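Local coordinates for epidermin decarboxylase (Staphylococcus epidermidis, PDB 1G63), which uses FMN to decarboxylate oxidatively the cysteine of the C-terminal meso-lanthionine of epidermin, leaving a carbon-carbon double bond, at residues B[9-14]-B[41-46]; B[69-74]-B[103-108]; B[119-122]-B[126-129]; B[139-144]-B[165-170]; B[146-151]-B[157-162]. One frame throughout, in Å; residues are numbered along the deposited sequence.

Contact 1 of 5, residues B[9-14]-B[41-46]; sequences ATASIN and KNFINT. With FMN (flavin mononucleotide), chain N.
Two loops converge without a hydrogen bond between them, Ile13 and Phe43 bringing their CA atoms to 7.3 Å, and a single aromatic ring makes most of the contact. The Phe43 side chain sets off toward 9-14, its CG placed opposite the carbonyl carbon (chi1 -66°), and the ring slides obliquely along the loop backbone. Its CE1 reaches Ala11 CB at 3.9 Å, while CE2 comes within 4.0 Å of Ile13 CA; Ser12 O lies obliquely to it. The leading edge of the ring is spent on the cofactor. Phe43 CZ approaches FMN C8 at 3.5 Å, so the phenyl ring stands steeply, edge first, against the dimethylbenzene end of the flavin.

The opposing loop grips the same cofactor through its backbone. Ala11 is the centre of an inverse gamma turn, closed by the bond from Ser12 N to Thr10 O at 2.6 Å. This turn aims Ala11 N at the phosphate oxygen FMN O2P (2.6 Å, 163° at the hydrogen) and leaves Ala11 O to accept from the ribityl FMN O2' at 2.8 Å. Next along, Ser12 OG accepts from the backbone Asn14 N at 3.3 Å, closing an ST turn, and is also hydrogen-bonded to Asn115 OD1, which holds the hydroxyl near the flavin carbonyl oxygen O4. Leu64 of a neighbouring subunit packs on Phe43. A loop that follows the first parallel strand and receives phosphate and ribityl chain on main-chain groups is characteristic of the FMN pocket in this Rossmann-like flavoprotein fold.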
# COMPACT_ATOMS: atom_id res chain seq x y z
N ALA B 9 15.27 -25.27 9.82
CA ALA B 9 16.14 -24.83 8.73
C ALA B 9 16.52 -23.36 8.82
O ALA B 9 15.68 -22.49 9.07
CB ALA B 9 15.47 -25.12 7.39
N THR B 10 17.80 -23.08 8.60
CA THR B 10 18.32 -21.72 8.66
C THR B 10 18.84 -21.25 7.31
O THR B 10 18.97 -22.04 6.36
CB THR B 10 19.43 -21.61 9.73
OG1 THR B 10 20.58 -22.38 9.34
CG2 THR B 10 18.92 -22.12 11.08
N ALA B 11 19.16 -19.96 7.25
CA ALA B 11 19.63 -19.31 6.02
C ALA B 11 20.99 -19.75 5.48
O ALA B 11 21.90 -18.94 5.32
CB ALA B 11 19.59 -17.80 6.19
N SER B 12 21.10 -21.04 5.21
CA SER B 12 22.30 -21.60 4.62
C SER B 12 21.93 -21.84 3.16
O SER B 12 20.79 -22.19 2.86
CB SER B 12 22.66 -22.94 5.27
OG SER B 12 23.47 -23.72 4.39
N ILE B 13 22.88 -21.65 2.25
CA ILE B 13 22.61 -21.85 0.84
C ILE B 13 21.97 -23.22 0.57
O ILE B 13 21.14 -23.35 -0.33
CB ILE B 13 23.92 -21.72 0.01
CG1 ILE B 13 23.62 -21.90 -1.48
CG2 ILE B 13 24.94 -22.76 0.47
CD1 ILE B 13 22.62 -20.90 -2.03
N ASN B 14 22.35 -24.23 1.35
CA ASN B 14 21.80 -25.56 1.13
C ASN B 14 20.37 -25.77 1.58
O ASN B 14 19.84 -26.87 1.44
CB ASN B 14 22.69 -26.62 1.78
CG ASN B 14 24.00 -26.77 1.07
OD1 ASN B 14 25.05 -26.34 1.56
ND2 ASN B 14 23.96 -27.37 -0.12
N LYS B 41 13.84 -17.52 4.31
CA LYS B 41 12.74 -17.26 3.39
C LYS B 41 13.18 -16.46 2.17
O LYS B 41 12.42 -16.28 1.22
CB LYS B 41 11.59 -16.57 4.13
CG LYS B 41 11.08 -17.43 5.29
CD LYS B 41 10.10 -16.71 6.20
CE LYS B 41 9.70 -17.60 7.38
NZ LYS B 41 8.82 -16.91 8.37
N ASN B 42 14.42 -15.98 2.19
CA ASN B 42 14.98 -15.24 1.06
C ASN B 42 15.63 -16.20 0.08
O ASN B 42 16.11 -15.79 -0.97
CB ASN B 42 16.06 -14.26 1.52
CG ASN B 42 15.51 -13.13 2.36
OD1 ASN B 42 16.26 -12.45 3.04
ND2 ASN B 42 14.20 -12.93 2.30
N PHE B 43 15.68 -17.48 0.44
CA PHE B 43 16.31 -18.48 -0.42
C PHE B 43 15.31 -19.38 -1.11
O PHE B 43 15.57 -19.90 -2.19
CB PHE B 43 17.27 -19.36 0.39
CG PHE B 43 18.45 -18.63 0.94
CD1 PHE B 43 18.28 -17.63 1.89
CD2 PHE B 43 19.73 -18.96 0.52
CE1 PHE B 43 19.38 -16.97 2.43
CE2 PHE B 43 20.83 -18.31 1.05
CZ PHE B 43 20.65 -17.31 2.02
N ILE B 44 14.17 -19.60 -0.47
CA ILE B 44 13.17 -20.47 -1.05
C ILE B 44 11.77 -20.04 -0.69
O ILE B 44 11.57 -19.19 0.16
CB ILE B 44 13.35 -21.93 -0.56
CG1 ILE B 44 13.26 -21.96 0.97
CG2 ILE B 44 14.68 -22.50 -1.04
CD1 ILE B 44 13.25 -23.35 1.55
N ASN B 45 10.80 -20.64 -1.38
CA ASN B 45 9.40 -20.38 -1.10
C ASN B 45 9.06 -21.49 -0.11
O ASN B 45 8.89 -22.65 -0.49
CB ASN B 45 8.57 -20.53 -2.37
CG ASN B 45 7.12 -20.15 -2.16
OD1 ASN B 45 6.48 -20.63 -1.22
ND2 ASN B 45 6.60 -19.30 -3.03
N THR B 46 9.01 -21.14 1.17
CA THR B 46 8.73 -22.12 2.22
C THR B 46 7.39 -22.83 2.13
O THR B 46 7.26 -23.94 2.62
CB THR B 46 8.85 -21.47 3.62
OG1 THR B 46 7.90 -20.41 3.76
CG2 THR B 46 10.27 -20.93 3.83
N1 FMN N . 25.57 -18.66 6.56
C2 FMN N . 25.94 -19.90 7.01
O2 FMN N . 26.15 -20.15 8.16
N3 FMN N . 26.08 -20.96 6.06
C4 FMN N . 25.89 -20.85 4.72
O4 FMN N . 26.07 -21.83 3.98
C4A FMN N . 25.52 -19.51 4.24
N5 FMN N . 25.26 -19.31 2.95
C5A FMN N . 24.75 -18.10 2.55
C6 FMN N . 24.36 -17.90 1.16
C7 FMN N . 23.98 -16.69 0.66
C7M FMN N . 23.56 -16.52 -0.81
C8 FMN N . 23.71 -15.59 1.60
C8M FMN N . 23.15 -14.26 1.13
C9 FMN N . 24.10 -15.75 2.93
C9A FMN N . 24.61 -16.96 3.44
N10 FMN N . 25.00 -17.18 4.80
C10 FMN N . 25.36 -18.45 5.26
C1' FMN N . 24.87 -16.10 5.78
C2' FMN N . 23.52 -16.24 6.52
O2' FMN N . 22.37 -16.23 5.67
C3' FMN N . 23.37 -15.11 7.54
O3' FMN N . 24.43 -15.22 8.55
C4' FMN N . 22.03 -15.05 8.26
O4' FMN N . 21.92 -13.84 9.06
C5' FMN N . 21.72 -16.25 9.13
O5' FMN N . 20.38 -16.16 9.67
P FMN N . 19.62 -17.38 10.34
O1P FMN N . 20.49 -17.88 11.45
O2P FMN N . 19.36 -18.39 9.28
O3P FMN N . 18.28 -16.76 10.86

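Contact 2 of 5, residues B[69-74]-B[103-108]; sequences NIVENH and CLTGYQ
Thr105 OG1, on the threonine that meets Val71 across this contact, is gripped twice: by a hydrogen bond with the carbonyl oxygen of Thr101, one turn earlier in its own helix, and by a weak one with ND1 of the active-site residue His67. Having its hydroxyl held in this way fixes the rotation of the side chain and leaves the methyl to face the other helix. There Thr105 CG2 touches Val71 CG2 at 3.8 Å, the two side chains meeting at a slant. The valine divides its work between two branches: CG1, opposite its own backbone N (chi1 170°), rests 3.8 Å from Gly106 CA, just where the chain leaves helical geometry. With no side chain on Gly106, the backbones can come to 5.8 Å between Val71 CA and Gly106 CA, and CG1 can settle on the glycine.

Beyond Val71 the helix end is tied down by His74, whose ND1 donates to Ile70 O at 2.6 Å with the oxygen lying in the imidazole plane. Lys109 NZ bonds the carbonyl oxygens of both Val71 and His74. Met120 of a neighbouring subunit packs on Thr105, beside His67 and a bound FMN, so the two helix ends meet next to an active site at a subunit boundary.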
# COMPACT_ATOMS: atom_id res chain seq x y z
N ASN B 69 4.55 -26.49 23.08
CA ASN B 69 3.82 -27.60 22.49
C ASN B 69 4.60 -28.17 21.31
O ASN B 69 4.64 -29.38 21.12
CB ASN B 69 2.44 -27.14 22.02
CG ASN B 69 1.49 -26.89 23.17
OD1 ASN B 69 0.41 -26.33 22.98
ND2 ASN B 69 1.89 -27.31 24.38
N ILE B 70 5.22 -27.29 20.53
CA ILE B 70 6.00 -27.74 19.38
C ILE B 70 7.10 -28.68 19.87
O ILE B 70 7.33 -29.74 19.29
CB ILE B 70 6.62 -26.54 18.63
CG1 ILE B 70 5.50 -25.72 17.97
CG2 ILE B 70 7.61 -27.02 17.57
CD1 ILE B 70 5.96 -24.47 17.25
N VAL B 71 7.77 -28.30 20.95
CA VAL B 71 8.84 -29.11 21.50
C VAL B 71 8.35 -30.44 22.07
O VAL B 71 8.97 -31.48 21.86
CB VAL B 71 9.62 -28.33 22.59
CG1 VAL B 71 10.58 -29.25 23.33
CG2 VAL B 71 10.39 -27.17 21.93
N GLU B 72 7.24 -30.41 22.80
CA GLU B 72 6.69 -31.63 23.39
C GLU B 72 6.17 -32.58 22.31
O GLU B 72 6.15 -33.80 22.51
CB GLU B 72 5.55 -31.30 24.36
CG GLU B 72 5.96 -30.35 25.48
CD GLU B 72 4.85 -30.11 26.49
OE1 GLU B 72 3.69 -29.85 26.08
OE2 GLU B 72 5.15 -30.17 27.71
N ASN B 73 5.78 -32.03 21.17
CA ASN B 73 5.25 -32.81 20.06
C ASN B 73 6.31 -33.55 19.26
O ASN B 73 5.99 -34.30 18.35
CB ASN B 73 4.45 -31.91 19.12
CG ASN B 73 3.74 -32.68 18.02
OD1 ASN B 73 3.63 -32.21 16.88
ND2 ASN B 73 3.25 -33.87 18.36
N HIS B 74 7.58 -33.33 19.57
CA HIS B 74 8.64 -34.00 18.83
C HIS B 74 9.66 -34.73 19.71
O HIS B 74 9.95 -34.31 20.82
CB HIS B 74 9.39 -33.00 17.93
CG HIS B 74 8.53 -32.35 16.90
ND1 HIS B 74 7.74 -31.25 17.16
CD2 HIS B 74 8.31 -32.65 15.59
CE1 HIS B 74 7.07 -30.91 16.07
NE2 HIS B 74 7.40 -31.74 15.11
N CYS B 103 14.59 -24.01 19.81
CA CYS B 103 15.86 -24.63 20.12
C CYS B 103 16.29 -24.44 21.57
O CYS B 103 16.95 -25.30 22.13
CB CYS B 103 16.96 -24.13 19.17
SG CYS B 103 16.76 -24.72 17.47
N LEU B 104 15.93 -23.31 22.17
CA LEU B 104 16.29 -23.07 23.57
C LEU B 104 15.48 -24.03 24.44
O LEU B 104 16.01 -24.73 25.30
CB LEU B 104 15.97 -21.63 23.99
CG LEU B 104 16.21 -21.35 25.49
CD1 LEU B 104 17.39 -20.41 25.67
CD2 LEU B 104 14.97 -20.73 26.12
N THR B 105 14.17 -24.06 24.19
CA THR B 105 13.27 -24.91 24.94
C THR B 105 13.59 -26.39 24.81
O THR B 105 13.51 -27.14 25.79
CB THR B 105 11.81 -24.66 24.49
OG1 THR B 105 11.50 -23.28 24.63
CG2 THR B 105 10.84 -25.47 25.34
N GLY B 106 13.97 -26.83 23.61
CA GLY B 106 14.27 -28.24 23.42
C GLY B 106 15.73 -28.63 23.27
O GLY B 106 16.05 -29.51 22.48
N TYR B 107 16.61 -27.99 24.04
CA TYR B 107 18.04 -28.29 23.99
C TYR B 107 18.37 -29.76 24.22
O TYR B 107 19.39 -30.27 23.74
CB TYR B 107 18.81 -27.43 25.01
CG TYR B 107 18.44 -27.69 26.46
CD1 TYR B 107 17.20 -27.31 26.96
CD2 TYR B 107 19.34 -28.33 27.32
CE1 TYR B 107 16.86 -27.55 28.29
CE2 TYR B 107 19.00 -28.58 28.66
CZ TYR B 107 17.76 -28.18 29.14
OH TYR B 107 17.40 -28.41 30.45
N GLN B 108 17.51 -30.46 24.96
CA GLN B 108 17.73 -31.87 25.25
C GLN B 108 17.46 -32.81 24.08
O GLN B 108 17.96 -33.93 24.07
CB GLN B 108 16.90 -32.27 26.47
CG GLN B 108 17.36 -31.58 27.74
CD GLN B 108 16.38 -31.73 28.90
OE1 GLN B 108 15.26 -31.22 28.87
NE2 GLN B 108 16.82 -32.43 29.95

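Contact 3 of 5, residues B[119-122]-B[126-129]; sequences RMWG and LQKN
The indole of Trp121 carries the side-chain amide of Gln127 over one face, NE2 standing 3.4 Å above the ring plane and over its centre. Ring and amide planes are steeply inclined, 73° apart, so it is the nitrogen end of the amide rather than its flat face that meets the aromatic system. The same nitrogen donates to the main-chain oxygen of its partner: Gln127 NE2 to Trp121 O measures 2.8 Å, with the donor in the carbonyl plane and an angle of 149° at the hydrogen. A bend at chi2 (-49°) brings the glutamine back to reach both targets.

Alongside, Leu126 CD2 nestles against the backbone, 3.5 Å from Met120 O and 3.9 Å from Trp121 CA. It also brushes the indole at CE3, the leucine crossing the tryptophan at about a right angle. Leu126 is backed by Ile87 of helix 84-91, and Met120 reaches the bound flavin. The weakly bonded helix 118-121 is thereby pinned to the start of helix 124-134. Chemically, one N-H of the amide satisfies a carbonyl near a helix end, which leaves the other inclined toward the indole face, a pairing that is probably favourable electrostatically and steadies the tryptophan's orientation.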
# COMPACT_ATOMS: atom_id res chain seq x y z
N ARG B 119 35.95 -21.01 5.67
CA ARG B 119 36.54 -19.88 6.38
C ARG B 119 35.71 -19.45 7.58
O ARG B 119 36.26 -19.03 8.60
CB ARG B 119 36.74 -18.69 5.44
CG ARG B 119 37.19 -17.43 6.18
CD ARG B 119 37.83 -16.41 5.26
NE ARG B 119 39.10 -16.88 4.73
CZ ARG B 119 39.72 -16.39 3.66
NH1 ARG B 119 40.88 -16.93 3.30
NH2 ARG B 119 39.19 -15.41 2.94
N MET B 120 34.39 -19.54 7.47
CA MET B 120 33.50 -19.17 8.57
C MET B 120 33.66 -20.19 9.69
O MET B 120 33.60 -19.85 10.88
CB MET B 120 32.04 -19.17 8.12
CG MET B 120 31.70 -18.11 7.07
SD MET B 120 29.98 -18.27 6.54
CE MET B 120 29.12 -17.63 8.01
N TRP B 121 33.88 -21.44 9.30
CA TRP B 121 34.05 -22.54 10.23
C TRP B 121 35.26 -22.34 11.15
O TRP B 121 35.27 -22.84 12.27
CB TRP B 121 34.20 -23.84 9.45
CG TRP B 121 34.33 -25.06 10.31
CD1 TRP B 121 35.41 -25.89 10.39
CD2 TRP B 121 33.34 -25.60 11.20
NE1 TRP B 121 35.16 -26.91 11.26
CE2 TRP B 121 33.90 -26.76 11.78
CE3 TRP B 121 32.04 -25.22 11.56
CZ2 TRP B 121 33.20 -27.55 12.70
CZ3 TRP B 121 31.34 -26.00 12.48
CH2 TRP B 121 31.93 -27.15 13.04
N GLY B 122 36.26 -21.60 10.67
CA GLY B 122 37.45 -21.37 11.46
C GLY B 122 37.34 -20.25 12.48
O GLY B 122 38.31 -19.98 13.20
N LEU B 126 32.90 -18.89 17.05
CA LEU B 126 31.98 -19.96 16.66
C LEU B 126 32.44 -21.24 17.35
O LEU B 126 31.67 -21.90 18.05
CB LEU B 126 31.97 -20.16 15.14
CG LEU B 126 31.35 -21.47 14.63
CD1 LEU B 126 29.87 -21.52 14.93
CD2 LEU B 126 31.59 -21.59 13.14
N GLN B 127 33.71 -21.58 17.16
CA GLN B 127 34.28 -22.79 17.73
C GLN B 127 34.14 -22.85 19.24
O GLN B 127 33.84 -23.91 19.79
CB GLN B 127 35.75 -22.93 17.33
CG GLN B 127 35.94 -23.33 15.87
CD GLN B 127 35.07 -24.53 15.50
OE1 GLN B 127 34.99 -25.50 16.25
NE2 GLN B 127 34.42 -24.46 14.34
N LYS B 128 34.34 -21.73 19.90
CA LYS B 128 34.22 -21.67 21.35
C LYS B 128 32.79 -22.01 21.75
O LYS B 128 32.55 -22.68 22.76
CB LYS B 128 34.61 -20.27 21.83
CG LYS B 128 34.66 -20.11 23.33
CD LYS B 128 35.62 -18.99 23.73
CE LYS B 128 37.07 -19.35 23.39
NZ LYS B 128 38.06 -18.33 23.87
N ASN B 129 31.83 -21.56 20.93
CA ASN B 129 30.42 -21.82 21.19
C ASN B 129 30.06 -23.28 20.91
O ASN B 129 29.20 -23.86 21.58
CB ASN B 129 29.55 -20.90 20.32
CG ASN B 129 29.49 -19.48 20.85
OD1 ASN B 129 29.14 -18.55 20.12
ND2 ASN B 129 29.82 -19.30 22.12

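Contact 4 of 5, residues B[139-144]-B[165-170]; sequences KVYSPD and IENVLN
Tyr141 and Asn167 slant across one another, the phenol extending from just beyond the edge strand and the amide from the first turn of a helix, with ring and amide planes 35° apart. The asparagine comes at the hydroxyl end of the ring: its CB lies 3.5 Å from Tyr141 OH, and Asn167 OD1 stands 3.3 Å from the same oxygen. The phenol reaches this far because Tyr141 CG lies opposite the backbone N (chi1 175°), which throws the ring out toward the helix.

Asp144 approaches the asparagine from the opposite direction, its carboxylate turned 39° from the amide. Here two acceptors face each other, Asp144 OD2 and Asn167 OD1 at 3.3 Å, a pairing that offers no attraction of its own. The tyrosine hydroxyl OH sits near both carboxylate oxygens, Asp144 OD1 and OD2, each 2.9 Å away and at best a weak bond.

In fold terms, strand 139-140 is one of the two outer strands of the parallel sheet within this chain, and helix 165-172 packs beside the sheet after the chain returns from a hairpin excursion, within the Rossmann-like architecture. Farther along that helix, Phe171 meets the tyrosine ring edge-to-face, and Phe113 of the adjoining strand 110-114 lies against it as well. Asn167 OD1 has a further, weak partner in the backbone N of Asn164, just before the helix begins, while Asn164 OD1 accepts from the N-H of Glu166.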
# COMPACT_ATOMS: atom_id res chain seq x y z
N LYS B 139 23.92 -32.20 20.85
CA LYS B 139 24.64 -32.95 19.83
C LYS B 139 24.98 -32.08 18.62
O LYS B 139 24.10 -31.55 17.94
CB LYS B 139 23.84 -34.17 19.38
CG LYS B 139 23.71 -35.27 20.43
CD LYS B 139 22.76 -34.86 21.55
CE LYS B 139 22.61 -35.97 22.60
NZ LYS B 139 23.89 -36.27 23.31
N VAL B 140 26.27 -31.92 18.37
CA VAL B 140 26.75 -31.13 17.24
C VAL B 140 27.58 -32.04 16.35
O VAL B 140 28.66 -32.49 16.73
CB VAL B 140 27.62 -29.95 17.71
CG1 VAL B 140 28.04 -29.12 16.51
CG2 VAL B 140 26.88 -29.11 18.72
N TYR B 141 27.08 -32.31 15.15
CA TYR B 141 27.76 -33.18 14.20
C TYR B 141 29.02 -32.54 13.58
O TYR B 141 29.07 -31.34 13.36
CB TYR B 141 26.73 -33.56 13.14
CG TYR B 141 27.22 -34.37 11.97
CD1 TYR B 141 27.77 -33.75 10.85
CD2 TYR B 141 27.07 -35.76 11.96
CE1 TYR B 141 28.16 -34.50 9.74
CE2 TYR B 141 27.46 -36.51 10.86
CZ TYR B 141 28.00 -35.88 9.75
OH TYR B 141 28.39 -36.62 8.66
N SER B 142 30.05 -33.35 13.34
CA SER B 142 31.26 -32.81 12.72
C SER B 142 31.01 -32.74 11.23
O SER B 142 30.85 -33.76 10.57
CB SER B 142 32.47 -33.72 12.99
OG SER B 142 32.84 -33.67 14.36
N PRO B 143 30.98 -31.52 10.67
CA PRO B 143 30.75 -31.25 9.25
C PRO B 143 31.59 -32.13 8.32
O PRO B 143 32.77 -32.34 8.56
CB PRO B 143 31.13 -29.78 9.10
CG PRO B 143 30.79 -29.21 10.43
CD PRO B 143 31.29 -30.27 11.39
N ASP B 144 30.96 -32.62 7.26
CA ASP B 144 31.67 -33.44 6.28
C ASP B 144 32.53 -32.50 5.44
O ASP B 144 32.23 -31.30 5.34
CB ASP B 144 30.67 -34.21 5.40
CG ASP B 144 29.90 -35.26 6.18
OD1 ASP B 144 30.55 -36.13 6.78
OD2 ASP B 144 28.65 -35.22 6.19
N ILE B 165 22.06 -38.66 3.99
CA ILE B 165 20.91 -39.00 4.83
C ILE B 165 21.22 -40.14 5.80
O ILE B 165 20.61 -40.26 6.87
CB ILE B 165 19.67 -39.35 3.96
CG1 ILE B 165 18.39 -38.96 4.71
CG2 ILE B 165 19.67 -40.81 3.59
CD1 ILE B 165 18.07 -39.81 5.92
N GLU B 166 22.19 -40.97 5.44
CA GLU B 166 22.62 -42.08 6.29
C GLU B 166 23.39 -41.48 7.47
O GLU B 166 23.34 -41.98 8.59
CB GLU B 166 23.53 -43.02 5.49
CG GLU B 166 24.28 -44.04 6.32
CD GLU B 166 25.67 -44.35 5.76
OE1 GLU B 166 26.41 -45.12 6.40
OE2 GLU B 166 26.02 -43.82 4.67
N ASN B 167 24.09 -40.38 7.20
CA ASN B 167 24.86 -39.67 8.21
C ASN B 167 23.96 -39.06 9.30
O ASN B 167 24.23 -39.23 10.49
CB ASN B 167 25.70 -38.56 7.57
CG ASN B 167 26.90 -39.10 6.77
OD1 ASN B 167 27.52 -38.36 5.99
ND2 ASN B 167 27.23 -40.37 6.97
N VAL B 168 22.89 -38.37 8.92
CA VAL B 168 22.03 -37.77 9.93
C VAL B 168 21.22 -38.84 10.66
O VAL B 168 20.84 -38.65 11.82
CB VAL B 168 21.10 -36.65 9.36
CG1 VAL B 168 21.78 -35.94 8.21
CG2 VAL B 168 19.78 -37.19 8.94
N LEU B 169 20.96 -39.96 10.00
CA LEU B 169 20.20 -41.04 10.63
C LEU B 169 21.04 -41.65 11.74
O LEU B 169 20.55 -41.91 12.83
CB LEU B 169 19.85 -42.10 9.59
CG LEU B 169 18.41 -42.17 9.10
CD1 LEU B 169 17.76 -40.80 9.15
CD2 LEU B 169 18.39 -42.74 7.69
N ASN B 170 22.33 -41.87 11.47
CA ASN B 170 23.23 -42.46 12.44
C ASN B 170 23.56 -41.51 13.60
O ASN B 170 23.70 -41.95 14.74
CB ASN B 170 24.54 -42.87 11.76
CG ASN B 170 25.50 -43.59 12.71
OD1 ASN B 170 25.25 -44.73 13.12
ND2 ASN B 170 26.59 -42.93 13.08

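Contact 5 of 5, residues B[146-151]-B[157-162]; sequences NKSFEI and KNNITM
One face of the Asn158 amide is overlain by the end of the Lys147 chain, whose CE sits above the plane on the ND2 side, 3.7 Å from Asn158 CG. On the opposite side of the hairpin the Asn159 amide and the Glu150 carboxylate come at each other from opposite directions, their planes 45° apart. Their meeting atoms are both oxygens, Glu150 OE2 and Asn159 OD1 at 3.6 Å. The carboxylate is drawn instead toward Lys157, making a long salt bridge of 3.7 Å from OE2 to NZ, with the methylene Lys157 CE lying just as close. The lysine chain bends at chi3 to bring its end there, and its positive charge probably offsets some of the repulsion between the two oxygens.

Beneath the side chains runs an antiparallel pairing. In one hydrogen-bonded pair Asn146 N gives to Asn159 O at 3.1 Å, and Asn159 N returns a bond to Asn146 O at 3.2 Å. In the other, Lys157 N gives to Ser148 O at 3.2 Å, nearly straight (175°), and Ser148 N gives to Lys157 O; Lys147 and Asn158 make the non-hydrogen-bonded pair between them. Asn146, Ser148, Lys157 and Asn159 project to one side of the ribbon and Lys147 with Asn158 to the other. The short strand axes run at 115°, a strong twist. This two-stranded hairpin leans on helix 118-121, where Ile118 receives Lys157, Asn159 and Ile160, and beyond its second strand Met162 touches Asn14 in the loop after strand 5-9.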
# COMPACT_ATOMS: atom_id res chain seq x y z
N ASN B 146 35.12 -32.55 1.70
CA ASN B 146 35.78 -33.23 0.59
C ASN B 146 36.61 -32.20 -0.18
O ASN B 146 36.48 -31.00 0.05
CB ASN B 146 34.74 -33.89 -0.33
CG ASN B 146 34.09 -32.92 -1.30
OD1 ASN B 146 33.46 -31.94 -0.90
ND2 ASN B 146 34.25 -33.18 -2.60
N LYS B 147 37.47 -32.68 -1.07
CA LYS B 147 38.32 -31.79 -1.86
C LYS B 147 37.64 -31.50 -3.19
O LYS B 147 37.63 -32.33 -4.10
CB LYS B 147 39.68 -32.44 -2.08
CG LYS B 147 40.31 -32.92 -0.79
CD LYS B 147 40.53 -31.76 0.17
CE LYS B 147 40.52 -32.22 1.63
NZ LYS B 147 41.62 -33.17 1.93
N SER B 148 37.05 -30.31 -3.29
CA SER B 148 36.34 -29.91 -4.49
C SER B 148 37.09 -28.86 -5.27
O SER B 148 37.77 -28.00 -4.71
CB SER B 148 34.96 -29.37 -4.12
OG SER B 148 35.07 -28.14 -3.42
N PHE B 149 36.95 -28.93 -6.59
CA PHE B 149 37.59 -27.96 -7.46
C PHE B 149 36.70 -26.72 -7.45
O PHE B 149 35.50 -26.81 -7.22
CB PHE B 149 37.71 -28.49 -8.89
CG PHE B 149 38.37 -27.53 -9.85
CD1 PHE B 149 39.69 -27.14 -9.66
CD2 PHE B 149 37.67 -27.01 -10.93
CE1 PHE B 149 40.31 -26.24 -10.54
CE2 PHE B 149 38.27 -26.11 -11.82
CZ PHE B 149 39.60 -25.72 -11.62
N GLU B 150 37.31 -25.58 -7.69
CA GLU B 150 36.57 -24.34 -7.73
C GLU B 150 36.85 -23.61 -9.02
O GLU B 150 37.78 -23.95 -9.76
CB GLU B 150 36.95 -23.45 -6.56
CG GLU B 150 36.71 -24.09 -5.22
CD GLU B 150 36.63 -23.06 -4.14
OE1 GLU B 150 37.61 -22.30 -3.97
OE2 GLU B 150 35.59 -23.01 -3.46
N ILE B 151 36.05 -22.59 -9.29
CA ILE B 151 36.22 -21.79 -10.49
C ILE B 151 36.62 -20.40 -10.00
O ILE B 151 37.13 -19.58 -10.76
CB ILE B 151 34.90 -21.75 -11.30
CG1 ILE B 151 34.36 -23.18 -11.43
CG2 ILE B 151 35.16 -21.17 -12.69
CD1 ILE B 151 33.07 -23.29 -12.20
N LYS B 157 40.32 -26.91 -3.14
CA LYS B 157 40.28 -26.50 -1.74
C LYS B 157 39.43 -27.43 -0.89
O LYS B 157 38.54 -28.11 -1.40
CB LYS B 157 39.72 -25.07 -1.63
CG LYS B 157 39.76 -24.49 -0.21
CD LYS B 157 39.08 -23.12 -0.11
CE LYS B 157 37.57 -23.20 -0.35
NZ LYS B 157 36.84 -21.91 -0.11
N ASN B 158 39.74 -27.47 0.40
CA ASN B 158 38.97 -28.28 1.34
C ASN B 158 37.67 -27.50 1.52
O ASN B 158 37.68 -26.28 1.64
CB ASN B 158 39.70 -28.37 2.69
CG ASN B 158 39.10 -29.42 3.60
OD1 ASN B 158 39.26 -29.36 4.82
ND2 ASN B 158 38.40 -30.39 3.02
N ASN B 159 36.55 -28.21 1.53
CA ASN B 159 35.24 -27.58 1.67
C ASN B 159 34.30 -28.45 2.50
O ASN B 159 34.32 -29.68 2.38
CB ASN B 159 34.64 -27.35 0.28
CG ASN B 159 35.23 -26.13 -0.42
OD1 ASN B 159 35.51 -26.16 -1.62
ND2 ASN B 159 35.40 -25.04 0.32
N ILE B 160 33.47 -27.84 3.35
CA ILE B 160 32.53 -28.62 4.13
C ILE B 160 31.35 -28.96 3.20
O ILE B 160 31.04 -28.19 2.29
CB ILE B 160 32.03 -27.87 5.43
CG1 ILE B 160 30.80 -27.03 5.13
CG2 ILE B 160 33.13 -27.00 6.02
CD1 ILE B 160 29.52 -27.71 5.50
N THR B 161 30.73 -30.11 3.41
CA THR B 161 29.62 -30.52 2.57
C THR B 161 28.40 -30.92 3.39
O THR B 161 28.48 -31.08 4.60
CB THR B 161 30.00 -31.72 1.68
OG1 THR B 161 30.35 -32.84 2.50
CG2 THR B 161 31.17 -31.36 0.79
N MET B 162 27.28 -31.09 2.71
CA MET B 162 26.05 -31.49 3.37
C MET B 162 26.10 -32.97 3.78
O MET B 162 26.68 -33.81 3.08
CB MET B 162 24.85 -31.23 2.45
CG MET B 162 24.45 -29.74 2.34
SD MET B 162 23.50 -29.07 3.76
CE MET B 162 24.72 -28.94 4.88

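How the contacts relate
From the N terminus, contact 1 closes a loop of 26 residues between the turns after strands 5-9 and 32-36, at the flavin. Contact 2 then closes a span of 28 residues by bringing helix 67-72 against the end of helix 98-105. Contact 3 spans a short turn between two successive helices, and its Trp121 packs on Pro143 of contact 4. These follow in series; nesting appears only at the end, where contact 5, the 144-149 and 156-161 hairpin, lies inside the loop that contact 4 closes between the edge strand and the last helix. A probable hydrogen bond, Asp144 O with Thr161 N, joins contacts 4 and 5, and Met162 meets Asn14, returning contact 5 to contact 1.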